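Local coordinates for peptide ABC transporter, peptide-binding protein (Thermus thermophilus, PDB 2D5W) that binds oligopeptides, here a pentapeptide, and probably hands them to a membrane ABC transporter for uptake, at residues Lys92-Arg97 with Met207-Pro212; Ile224-Asn229 with Gln245-Arg250; Ile407-Thr412 with Arg420-Phe425; Val416-Thr421 with Glu465-Ser470. All coordinates share one frame; numbering follows the deposited sequence.

Interaction 1. Residues Lys92-Arg97 with Met207-Pro212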
# COMPACT_ATOMS: atom_id res chain seq x y z
N LYS A 92 3.76 -25.14 -8.74
CA LYS A 92 2.44 -25.74 -8.63
C LYS A 92 1.50 -25.09 -7.62
O LYS A 92 1.94 -24.56 -6.60
CB LYS A 92 2.56 -27.23 -8.26
CG LYS A 92 3.30 -28.08 -9.27
CD LYS A 92 3.28 -29.55 -8.88
CE LYS A 92 4.15 -30.38 -9.81
NZ LYS A 92 3.80 -30.14 -11.24
N TRP A 93 0.21 -25.16 -7.91
CA TRP A 93 -0.81 -24.65 -7.01
C TRP A 93 -0.93 -25.66 -5.87
O TRP A 93 -0.52 -26.82 -6.00
CB TRP A 93 -2.15 -24.52 -7.73
CG TRP A 93 -2.15 -23.49 -8.83
CD1 TRP A 93 -2.13 -23.72 -10.18
CD2 TRP A 93 -2.19 -22.07 -8.67
NE1 TRP A 93 -2.15 -22.53 -10.87
CE2 TRP A 93 -2.18 -21.50 -9.97
CE3 TRP A 93 -2.22 -21.21 -7.56
CZ2 TRP A 93 -2.21 -20.11 -10.18
CZ3 TRP A 93 -2.25 -19.83 -7.77
CH2 TRP A 93 -2.24 -19.30 -9.08
N SER A 94 -1.51 -25.23 -4.75
CA SER A 94 -1.66 -26.08 -3.58
C SER A 94 -2.55 -27.31 -3.80
O SER A 94 -2.52 -28.23 -2.98
CB SER A 94 -2.17 -25.27 -2.39
OG SER A 94 -3.39 -24.63 -2.70
N ASP A 95 -3.33 -27.33 -4.87
CA ASP A 95 -4.18 -28.48 -5.16
C ASP A 95 -3.46 -29.46 -6.08
O ASP A 95 -4.05 -30.46 -6.51
CB ASP A 95 -5.51 -28.04 -5.79
CG ASP A 95 -5.34 -27.31 -7.11
OD1 ASP A 95 -4.19 -27.11 -7.55
OD2 ASP A 95 -6.38 -26.94 -7.70
N GLY A 96 -2.20 -29.18 -6.38
CA GLY A 96 -1.42 -30.06 -7.23
C GLY A 96 -1.38 -29.71 -8.71
O GLY A 96 -0.57 -30.27 -9.45
N ARG A 97 -2.24 -28.80 -9.15
CA ARG A 97 -2.26 -28.39 -10.55
C ARG A 97 -1.05 -27.53 -10.89
O ARG A 97 -0.56 -26.78 -10.05
CB ARG A 97 -3.56 -27.63 -10.86
CG ARG A 97 -4.82 -28.43 -10.58
CD ARG A 97 -4.91 -29.67 -11.46
NE ARG A 97 -5.24 -29.34 -12.85
CZ ARG A 97 -6.42 -28.87 -13.25
NH1 ARG A 97 -6.63 -28.59 -14.52
NH2 ARG A 97 -7.39 -28.69 -12.37
N MET A 207 -10.36 -20.91 -2.96
CA MET A 207 -9.11 -20.61 -3.65
C MET A 207 -8.03 -21.67 -3.46
O MET A 207 -8.14 -22.56 -2.62
CB MET A 207 -8.56 -19.26 -3.17
CG MET A 207 -9.25 -18.04 -3.76
SD MET A 207 -8.97 -17.89 -5.55
CE MET A 207 -7.28 -17.23 -5.57
N VAL A 208 -6.99 -21.56 -4.29
CA VAL A 208 -5.82 -22.41 -4.20
C VAL A 208 -4.65 -21.44 -4.06
O VAL A 208 -4.78 -20.26 -4.39
CB VAL A 208 -5.63 -23.36 -5.40
CG1 VAL A 208 -6.77 -24.38 -5.42
CG2 VAL A 208 -5.58 -22.57 -6.70
N TYR A 209 -3.51 -21.96 -3.60
CA TYR A 209 -2.36 -21.13 -3.28
C TYR A 209 -1.05 -21.53 -3.94
O TYR A 209 -0.79 -22.72 -4.12
CB TYR A 209 -2.24 -21.15 -1.75
CG TYR A 209 -3.56 -20.78 -1.11
CD1 TYR A 209 -3.92 -19.44 -0.96
CD2 TYR A 209 -4.51 -21.75 -0.77
CE1 TYR A 209 -5.18 -19.07 -0.50
CE2 TYR A 209 -5.78 -21.39 -0.31
CZ TYR A 209 -6.10 -20.04 -0.18
OH TYR A 209 -7.35 -19.65 0.25
N SER A 210 -0.23 -20.55 -4.29
CA SER A 210 1.04 -20.80 -4.96
C SER A 210 2.27 -20.54 -4.11
O SER A 210 3.39 -20.79 -4.54
CB SER A 210 1.13 -19.91 -6.20
OG SER A 210 1.09 -18.55 -5.80
N GLY A 211 2.06 -20.01 -2.90
CA GLY A 211 3.18 -19.70 -2.03
C GLY A 211 3.64 -20.84 -1.15
O GLY A 211 3.15 -21.96 -1.26
N PRO A 212 4.61 -20.59 -0.25
CA PRO A 212 5.11 -21.63 0.64
C PRO A 212 4.08 -22.13 1.64
O PRO A 212 4.27 -23.18 2.26
CB PRO A 212 6.32 -20.96 1.30
CG PRO A 212 5.99 -19.51 1.25
CD PRO A 212 5.38 -19.34 -0.11
O HOH W 1 4.27 -23.08 -6.21

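Interaction 2. Residues Ile224-Asn229 with Gln245-Arg250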
# COMPACT_ATOMS: atom_id res chain seq x y z
N ILE A 224 -5.83 -15.54 10.98
CA ILE A 224 -5.72 -16.22 9.69
C ILE A 224 -4.65 -17.28 9.93
O ILE A 224 -3.51 -16.97 10.28
CB ILE A 224 -5.30 -15.25 8.56
CG1 ILE A 224 -6.52 -14.41 8.14
CG2 ILE A 224 -4.76 -16.04 7.37
CD1 ILE A 224 -6.20 -13.29 7.17
N GLU A 225 -5.04 -18.54 9.76
CA GLU A 225 -4.14 -19.66 9.98
C GLU A 225 -3.76 -20.30 8.66
O GLU A 225 -4.63 -20.60 7.84
CB GLU A 225 -4.81 -20.70 10.88
CG GLU A 225 -5.45 -20.12 12.14
CD GLU A 225 -6.08 -21.19 13.01
OE1 GLU A 225 -6.83 -20.82 13.94
OE2 GLU A 225 -5.83 -22.39 12.77
N MET A 226 -2.46 -20.51 8.47
CA MET A 226 -1.93 -21.09 7.24
C MET A 226 -1.05 -22.29 7.59
O MET A 226 -0.51 -22.38 8.69
CB MET A 226 -1.12 -20.04 6.49
CG MET A 226 -1.91 -18.75 6.21
SD MET A 226 -0.96 -17.42 5.45
CE MET A 226 -0.20 -16.68 6.89
N GLU A 227 -0.92 -23.21 6.65
CA GLU A 227 -0.09 -24.39 6.85
C GLU A 227 0.82 -24.56 5.64
O GLU A 227 0.53 -24.05 4.56
CB GLU A 227 -0.95 -25.64 7.06
CG GLU A 227 -1.83 -25.99 5.88
CD GLU A 227 -2.57 -27.29 6.07
OE1 GLU A 227 -1.91 -28.31 6.35
OE2 GLU A 227 -3.81 -27.30 5.95
N ARG A 228 1.92 -25.29 5.82
CA ARG A 228 2.88 -25.49 4.74
C ARG A 228 2.24 -26.03 3.47
O ARG A 228 1.40 -26.93 3.51
CB ARG A 228 3.98 -26.45 5.19
CG ARG A 228 5.25 -26.36 4.36
CD ARG A 228 6.17 -25.30 4.94
NE ARG A 228 7.32 -25.02 4.09
CZ ARG A 228 8.35 -24.26 4.47
NH1 ARG A 228 9.36 -24.06 3.64
NH2 ARG A 228 8.37 -23.73 5.68
N ASN A 229 2.64 -25.46 2.33
CA ASN A 229 2.15 -25.90 1.03
C ASN A 229 3.27 -26.77 0.45
O ASN A 229 4.28 -26.25 -0.03
CB ASN A 229 1.89 -24.69 0.12
CG ASN A 229 1.54 -25.09 -1.30
OD1 ASN A 229 1.27 -26.25 -1.59
ND2 ASN A 229 1.54 -24.11 -2.20
N GLN A 245 5.98 -24.91 10.00
CA GLN A 245 4.94 -25.65 9.29
C GLN A 245 3.57 -25.01 9.38
O GLN A 245 2.65 -25.39 8.66
CB GLN A 245 4.88 -27.08 9.83
CG GLN A 245 6.18 -27.86 9.67
CD GLN A 245 6.63 -27.97 8.23
OE1 GLN A 245 5.88 -28.42 7.37
NE2 GLN A 245 7.86 -27.56 7.96
N LYS A 246 3.44 -24.04 10.28
CA LYS A 246 2.19 -23.33 10.48
C LYS A 246 2.50 -21.87 10.76
O LYS A 246 3.46 -21.57 11.47
CB LYS A 246 1.41 -23.90 11.67
CG LYS A 246 0.85 -25.29 11.45
CD LYS A 246 -0.02 -25.71 12.63
CE LYS A 246 -0.63 -27.09 12.42
NZ LYS A 246 -1.48 -27.50 13.57
N VAL A 247 1.71 -20.98 10.17
CA VAL A 247 1.87 -19.54 10.37
C VAL A 247 0.49 -19.01 10.72
O VAL A 247 -0.48 -19.25 10.00
CB VAL A 247 2.36 -18.81 9.10
CG1 VAL A 247 2.43 -17.31 9.36
CG2 VAL A 247 3.72 -19.34 8.68
N VAL A 248 0.40 -18.30 11.84
CA VAL A 248 -0.87 -17.74 12.27
C VAL A 248 -0.75 -16.25 12.51
O VAL A 248 0.12 -15.80 13.27
CB VAL A 248 -1.37 -18.39 13.58
CG1 VAL A 248 -2.66 -17.72 14.04
CG2 VAL A 248 -1.58 -19.88 13.38
N TYR A 249 -1.60 -15.47 11.84
CA TYR A 249 -1.64 -14.03 12.05
C TYR A 249 -2.75 -13.80 13.07
O TYR A 249 -3.87 -14.29 12.90
CB TYR A 249 -2.00 -13.31 10.76
CG TYR A 249 -0.82 -12.79 9.98
CD1 TYR A 249 -0.45 -11.44 10.04
CD2 TYR A 249 -0.05 -13.65 9.19
CE1 TYR A 249 0.63 -10.96 9.32
CE2 TYR A 249 1.04 -13.18 8.47
CZ TYR A 249 1.38 -11.84 8.54
OH TYR A 249 2.46 -11.39 7.82
N ARG A 250 -2.42 -13.09 14.15
CA ARG A 250 -3.38 -12.75 15.19
C ARG A 250 -3.65 -11.26 15.07
O ARG A 250 -2.71 -10.46 15.01
CB ARG A 250 -2.81 -13.07 16.58
CG ARG A 250 -2.88 -14.53 16.96
CD ARG A 250 -2.36 -14.74 18.37
NE ARG A 250 -3.07 -13.91 19.34
CZ ARG A 250 -2.69 -13.75 20.61
NH1 ARG A 250 -3.39 -12.98 21.42
NH2 ARG A 250 -1.59 -14.35 21.05

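Interaction 3. Residues Ile407-Thr412 with Arg420-Phe425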
# COMPACT_ATOMS: atom_id res chain seq x y z
N ILE A 407 -14.83 20.18 10.30
CA ILE A 407 -14.34 19.27 9.29
C ILE A 407 -14.22 17.84 9.79
O ILE A 407 -13.79 17.60 10.92
CB ILE A 407 -12.96 19.79 8.77
CG1 ILE A 407 -12.50 18.97 7.56
CG2 ILE A 407 -11.93 19.75 9.89
CD1 ILE A 407 -11.30 19.57 6.86
N GLU A 408 -14.62 16.89 8.95
CA GLU A 408 -14.54 15.48 9.31
C GLU A 408 -13.07 15.08 9.35
O GLU A 408 -12.28 15.53 8.51
CB GLU A 408 -15.29 14.63 8.28
CG GLU A 408 -15.33 13.15 8.64
CD GLU A 408 -15.99 12.29 7.57
OE1 GLU A 408 -17.00 11.63 7.89
OE2 GLU A 408 -15.50 12.26 6.42
N TYR A 409 -12.70 14.25 10.31
CA TYR A 409 -11.32 13.79 10.45
C TYR A 409 -11.39 12.28 10.70
O TYR A 409 -11.74 11.82 11.79
CB TYR A 409 -10.65 14.52 11.62
CG TYR A 409 -9.14 14.41 11.74
CD1 TYR A 409 -8.45 15.29 12.57
CD2 TYR A 409 -8.41 13.43 11.08
CE1 TYR A 409 -7.08 15.20 12.75
CE2 TYR A 409 -7.02 13.32 11.25
CZ TYR A 409 -6.36 14.22 12.09
OH TYR A 409 -5.00 14.15 12.31
N VAL A 410 -11.07 11.53 9.65
CA VAL A 410 -11.11 10.08 9.67
C VAL A 410 -9.74 9.44 9.78
O VAL A 410 -8.78 9.90 9.18
CB VAL A 410 -11.72 9.54 8.35
CG1 VAL A 410 -11.71 8.02 8.35
CG2 VAL A 410 -13.12 10.08 8.16
N THR A 411 -9.65 8.39 10.59
CA THR A 411 -8.42 7.62 10.67
C THR A 411 -8.79 6.23 11.16
O THR A 411 -9.96 5.93 11.39
CB THR A 411 -7.32 8.26 11.56
OG1 THR A 411 -6.06 7.65 11.24
CG2 THR A 411 -7.60 8.06 13.04
N THR A 412 -7.78 5.37 11.28
CA THR A 412 -7.97 4.00 11.72
C THR A 412 -8.21 3.90 13.22
O THR A 412 -7.31 4.15 14.03
CB THR A 412 -6.74 3.15 11.38
OG1 THR A 412 -5.57 3.78 11.92
CG2 THR A 412 -6.57 3.00 9.88
N ARG A 420 -4.26 9.88 19.37
CA ARG A 420 -3.60 10.94 20.13
C ARG A 420 -3.28 12.12 19.20
O ARG A 420 -3.40 13.28 19.59
CB ARG A 420 -2.30 10.41 20.75
CG ARG A 420 -2.52 9.46 21.93
CD ARG A 420 -1.24 8.70 22.28
NE ARG A 420 -0.12 9.61 22.48
CZ ARG A 420 1.15 9.31 22.24
NH1 ARG A 420 2.10 10.21 22.45
NH2 ARG A 420 1.47 8.10 21.78
N THR A 421 -2.89 11.81 17.97
CA THR A 421 -2.58 12.85 16.99
C THR A 421 -3.80 13.72 16.70
O THR A 421 -3.70 14.95 16.66
CB THR A 421 -2.08 12.21 15.67
OG1 THR A 421 -0.84 11.54 15.92
CG2 THR A 421 -1.87 13.27 14.60
N GLN A 422 -4.95 13.09 16.52
CA GLN A 422 -6.17 13.83 16.25
C GLN A 422 -6.46 14.82 17.37
O GLN A 422 -6.79 15.98 17.12
CB GLN A 422 -7.36 12.88 16.09
CG GLN A 422 -7.32 12.03 14.83
CD GLN A 422 -8.50 11.09 14.74
OE1 GLN A 422 -8.80 10.36 15.68
NE2 GLN A 422 -9.18 11.09 13.60
N GLN A 423 -6.32 14.36 18.62
CA GLN A 423 -6.56 15.19 19.80
C GLN A 423 -5.56 16.34 19.89
O GLN A 423 -5.91 17.47 20.24
CB GLN A 423 -6.42 14.35 21.08
CG GLN A 423 -7.55 13.38 21.34
CD GLN A 423 -7.34 12.60 22.62
OE1 GLN A 423 -8.26 11.96 23.12
NE2 GLN A 423 -6.12 12.64 23.16
N PHE A 424 -4.30 16.02 19.61
CA PHE A 424 -3.22 16.98 19.66
C PHE A 424 -3.48 18.12 18.67
O PHE A 424 -3.44 19.30 19.02
CB PHE A 424 -1.91 16.26 19.33
CG PHE A 424 -0.68 17.11 19.45
CD1 PHE A 424 0.02 17.18 20.65
CD2 PHE A 424 -0.21 17.82 18.35
CE1 PHE A 424 1.18 17.94 20.75
CE2 PHE A 424 0.95 18.59 18.45
CZ PHE A 424 1.65 18.65 19.64
N PHE A 425 -3.75 17.76 17.42
CA PHE A 425 -4.02 18.75 16.38
C PHE A 425 -5.33 19.51 16.64
O PHE A 425 -5.41 20.71 16.40
CB PHE A 425 -4.10 18.08 15.00
CG PHE A 425 -2.77 17.63 14.46
CD1 PHE A 425 -2.73 16.63 13.48
CD2 PHE A 425 -1.57 18.20 14.87
CE1 PHE A 425 -1.52 16.21 12.93
CE2 PHE A 425 -0.35 17.79 14.32
CZ PHE A 425 -0.33 16.79 13.34

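Interaction 4. Residues Val416-Thr421 with Glu465-Ser470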
# COMPACT_ATOMS: atom_id res chain seq x y z
N VAL A 416 -3.67 3.89 18.51
CA VAL A 416 -3.53 4.89 19.55
C VAL A 416 -2.73 6.13 19.22
O VAL A 416 -3.16 7.24 19.56
CB VAL A 416 -3.01 4.24 20.85
CG1 VAL A 416 -2.88 5.29 21.95
CG2 VAL A 416 -3.97 3.14 21.29
N VAL A 417 -1.60 6.00 18.54
CA VAL A 417 -0.83 7.19 18.24
C VAL A 417 -1.62 8.13 17.31
O VAL A 417 -1.50 9.35 17.42
CB VAL A 417 0.57 6.85 17.64
CG1 VAL A 417 0.46 6.48 16.18
CG2 VAL A 417 1.51 8.04 17.85
N ARG A 418 -2.43 7.57 16.42
CA ARG A 418 -3.25 8.40 15.54
C ARG A 418 -4.40 9.04 16.31
O ARG A 418 -4.78 10.18 16.03
CB ARG A 418 -3.79 7.56 14.38
CG ARG A 418 -2.75 7.31 13.31
CD ARG A 418 -3.23 6.33 12.28
NE ARG A 418 -2.27 6.21 11.18
CZ ARG A 418 -2.30 5.25 10.27
NH1 ARG A 418 -3.24 4.31 10.31
NH2 ARG A 418 -1.38 5.23 9.31
N GLU A 419 -4.97 8.32 17.27
CA GLU A 419 -6.05 8.87 18.06
C GLU A 419 -5.49 10.03 18.89
O GLU A 419 -6.15 11.06 19.06
CB GLU A 419 -6.67 7.77 18.94
CG GLU A 419 -7.36 6.70 18.08
CD GLU A 419 -7.83 5.47 18.84
OE1 GLU A 419 -7.12 5.02 19.76
OE2 GLU A 419 -8.91 4.94 18.50
N ARG A 420 -4.26 9.88 19.37
CA ARG A 420 -3.60 10.94 20.13
C ARG A 420 -3.28 12.12 19.20
O ARG A 420 -3.40 13.28 19.59
CB ARG A 420 -2.30 10.41 20.75
CG ARG A 420 -2.52 9.46 21.93
CD ARG A 420 -1.24 8.70 22.28
NE ARG A 420 -0.12 9.61 22.48
CZ ARG A 420 1.15 9.31 22.24
NH1 ARG A 420 2.10 10.21 22.45
NH2 ARG A 420 1.47 8.10 21.78
N THR A 421 -2.89 11.81 17.97
CA THR A 421 -2.58 12.85 16.99
C THR A 421 -3.80 13.72 16.70
O THR A 421 -3.70 14.95 16.66
CB THR A 421 -2.08 12.21 15.67
OG1 THR A 421 -0.84 11.54 15.92
CG2 THR A 421 -1.87 13.27 14.60
N GLU A 465 -6.58 10.65 7.60
CA GLU A 465 -5.19 10.36 7.93
C GLU A 465 -4.84 8.89 7.91
O GLU A 465 -5.53 8.06 8.50
CB GLU A 465 -4.80 10.91 9.31
CG GLU A 465 -3.33 10.58 9.64
CD GLU A 465 -2.86 11.08 11.00
OE1 GLU A 465 -3.51 11.97 11.59
OE2 GLU A 465 -1.81 10.59 11.47
N PHE A 466 -3.75 8.57 7.22
CA PHE A 466 -3.23 7.22 7.16
C PHE A 466 -1.85 7.31 6.52
O PHE A 466 -1.32 8.41 6.34
CB PHE A 466 -4.17 6.28 6.38
CG PHE A 466 -4.32 6.61 4.92
CD1 PHE A 466 -3.58 5.93 3.95
CD2 PHE A 466 -5.23 7.58 4.50
CE1 PHE A 466 -3.74 6.22 2.59
CE2 PHE A 466 -5.40 7.87 3.14
CZ PHE A 466 -4.65 7.19 2.19
N ALA A 467 -1.25 6.17 6.22
CA ALA A 467 0.07 6.17 5.61
C ALA A 467 0.09 5.36 4.33
O ALA A 467 -0.56 4.31 4.24
CB ALA A 467 1.11 5.61 6.58
N TRP A 468 0.80 5.86 3.33
CA TRP A 468 0.99 5.12 2.09
C TRP A 468 2.34 4.43 2.23
O TRP A 468 3.32 5.06 2.65
CB TRP A 468 1.08 6.05 0.87
CG TRP A 468 -0.20 6.63 0.39
CD1 TRP A 468 -0.53 7.94 0.37
CD2 TRP A 468 -1.31 5.92 -0.18
NE1 TRP A 468 -1.78 8.11 -0.19
CE2 TRP A 468 -2.28 6.89 -0.53
CE3 TRP A 468 -1.58 4.57 -0.43
CZ2 TRP A 468 -3.50 6.54 -1.12
CZ3 TRP A 468 -2.80 4.23 -1.02
CH2 TRP A 468 -3.74 5.21 -1.36
N VAL A 469 2.38 3.15 1.90
CA VAL A 469 3.62 2.38 1.92
C VAL A 469 3.94 2.21 0.44
O VAL A 469 3.14 1.64 -0.31
CB VAL A 469 3.42 0.99 2.55
CG1 VAL A 469 4.75 0.24 2.57
CG2 VAL A 469 2.87 1.13 3.96
N SER A 470 5.09 2.71 0.02
CA SER A 470 5.47 2.64 -1.39
C SER A 470 6.62 1.71 -1.72
O SER A 470 7.45 1.39 -0.87
CB SER A 470 5.83 4.04 -1.89
OG SER A 470 4.75 4.95 -1.73
O HOH W 2 -0.01 10.39 13.61

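Interaction 1. Residues Lys92-Arg97 with Met207-Pro212
The type I beta turn Trp93-Gly96, in the loop before helix 101-112, packs through Trp93, Ser94 and Asp95 against the extended residues Val208-Ser210 that lead into strand 213-219. The two pieces of backbone run roughly antiparallel. The Ser94 hydroxyl makes the main polar link: Tyr209 N donates to Ser94 OG over 2.8 Å, nearly straight at 163°. With OG set between its own backbone N and carbonyl carbon (chi1 57°), the hydroxyl faces this amide and also lies at the edge of the Tyr209 ring, beside CD2. In return Ser94 N gives Tyr209 O a short but bent, weak bond (2.7 Å, 124°). Val208 divides its methyls between two neighbours: CG2 lies 3.7 Å from Trp93 CE3, while CG1 sits 3.5 Å from Asp95 OD2. Farther along the indole, Ser210 CB meets Trp93 CZ3 at 3.7 Å. A water spans the far end, donating to Lys92 O and to Ser210 O. The remaining polar ends turn elsewhere: Trp93 NE1 to Asp103, Ser210 OG to Tyr156 and Ala42 N, Asp95 OD2 to His160. Asp95 OD1 closes an Asx turn with Arg97 N. The two loops are therefore held by main-chain groups, one serine hydroxyl and a water, together with packing on the indole, and the Asp95 carboxylate meets Val208 merely by van der Waals contact.

Interaction 2. Residues Ile224-Asn229 with Gln245-Arg250
Met226 and Val247 face each other as a hydrogen-bonded pair where strand residues 224-228 and 246-250 lie antiparallel (166°), neighbours in a five-stranded mixed sheet. The side chains of Ile224, Met226, Val247 and Tyr249 share the buried face, where Met226 and Tyr249 meet helix 31-40. The Met226 chain stands up from the strand and then bends at its last torsion (chi3 -84°), carrying the methyl across to the neighbouring strand. CE ends 3.7 Å from Val247 CG1 and 3.8 Å from Tyr249 CD2, reaching the tyrosine ring at its edge, near the ring plane. Tyr249 OH continues past it to Glu35. On the opposite face, Glu225 and Val248 lie side by side and point the same way, with Glu225 CG 4.1 Å from Val248 CG2; the carboxylate goes on to a salt bridge with Arg217. Paired backbone bonds join Ile224 with Tyr249 and Met226 with Val247. The ladder ends with Arg228 N donating to Gln245 O (2.9 Å). There the two long side chains cross obliquely, their guanidinium and amide planes 14° apart. The guanidinium bonds to Val244 O and Trp580 O, Gln245 NE2 to Tyr243 O, and Gln245 OE1 rests 3.5 Å from Arg228 CB.

Interaction 3. Residues Ile407-Thr412 with Arg420-Phe425
Thr421 is the first residue of helix segment 420-425 to meet strand residue Tyr409: its CG2 methyl lies 4.0 Å from Tyr409 OH. Gln422 carries most of the contact. Its CG sits over one face of the Tyr409 ring, 3.7 Å from the centroid and 15° off the normal, a CH-pi contact. The amide beyond stands almost upright on the ring, the two planes 85° apart, with NE2 3.5 Å from Tyr409 CD2. The same amide flanks the Thr411 methyl, NE2 lying 3.5 Å from Thr411 CG2, while OE1 accepts from Asn440 ND2. One turn on, Phe425 turns a ring edge to the phenol, CD1 being 3.6 Å from Tyr409 OH in the plane of the phenylalanine ring. The phenol reaches this far because Tyr409 CG lies anti to its backbone N (chi1 -167°), directing the ring at the helix. Its hydroxyl is bonded to Glu465 on strand 463-469, and Thr411 OG1 bonds to the carbonyl of the same glutamate. With a leucine in place of Tyr409, Gln422 would probably lose the flat surface it rests on and Glu465 OE1 its phenol partner. Helix residues 420-425 and strand residues 407-410 run roughly antiparallel, their axes 10.4 Å apart, as is typical of a helix covering a sheet in a beta-alpha-beta unit, here 401-410, 416-431 and 435-438.

Interaction 4. Residues Val416-Thr421 with Glu465-Ser470
The Arg418 guanidinium has Phe466 CA over one face, 3.5 Å above its plane and offset toward the rim, and Ala467 CB in plane at its edge, 3.7 Å from Arg418 NH2. The Glu465 carboxylate is turned 70° to it. Farther along the strand, Phe466 sets CE1 over the centre of one Trp468 ring face. Arg418 NH2 also comes within 3.2 Å of Ala467 N, but both are donors and do not bond. An extended chain (chi2 172°, chi3 174°) carries the guanidinium from the helix across to strand 463-469. There each nitrogen has a partner outside the pair: NE the carboxylate of Glu304, NH1 the Thr412 hydroxyl, NH2 the backbone of the bound peptide in a salt bridge. Arg418 is thus a ligand-contacting residue in a fold consistent with the type 2 periplasmic binding proteins, and Trp468 and Val469 pair with the peptide as an antiparallel ladder that extends the sheet. Glu465 OE2 remains 4.4 Å from Arg418 NE, beyond salt-bridge range, though the opposite charges may still attract; OE1 is hydrogen-bonded to Tyr409 OH. Thr421 closes the other end of the contact, its CG2 3.7 Å from Glu465 OE1. Its hydroxyl donates to Val417 O, which the Thr421 backbone N reaches from the other face. A water gives one hydrogen to Thr421 OG1 (2.7 Å) and one to Glu465 OE2 (2.8 Å). A valine in place of Thr421 would probably leave this water without one of its partners and Val417 O with one donor fewer.

Overall arrangement
The contacts form two clusters. Interactions 1 and 2, centres about 15 Å apart, meet at Asn229, whose backbone N probably bonds to Pro212 O and whose ND2 probably bonds to Gly211 O (2.8 Å each). Interactions 3 and 4 lie closer, about 9 Å between centres; both use helix 416-431, and their strands, 401-410 and 463-469, are neighbours in one sheet: Val410 O probably accepts from Glu465 N. Interaction 4 reaches the bound peptide; interaction 3 adjoins it, Tyr409 and Thr411 both bonding to Glu465, the strand neighbour of peptide-contacting Phe466. The clusters do not touch. Between centres, interactions 2 and 4 are about 28 Å apart and interactions 1 and 3, on opposite sides of the chain's centre, about 42 Å.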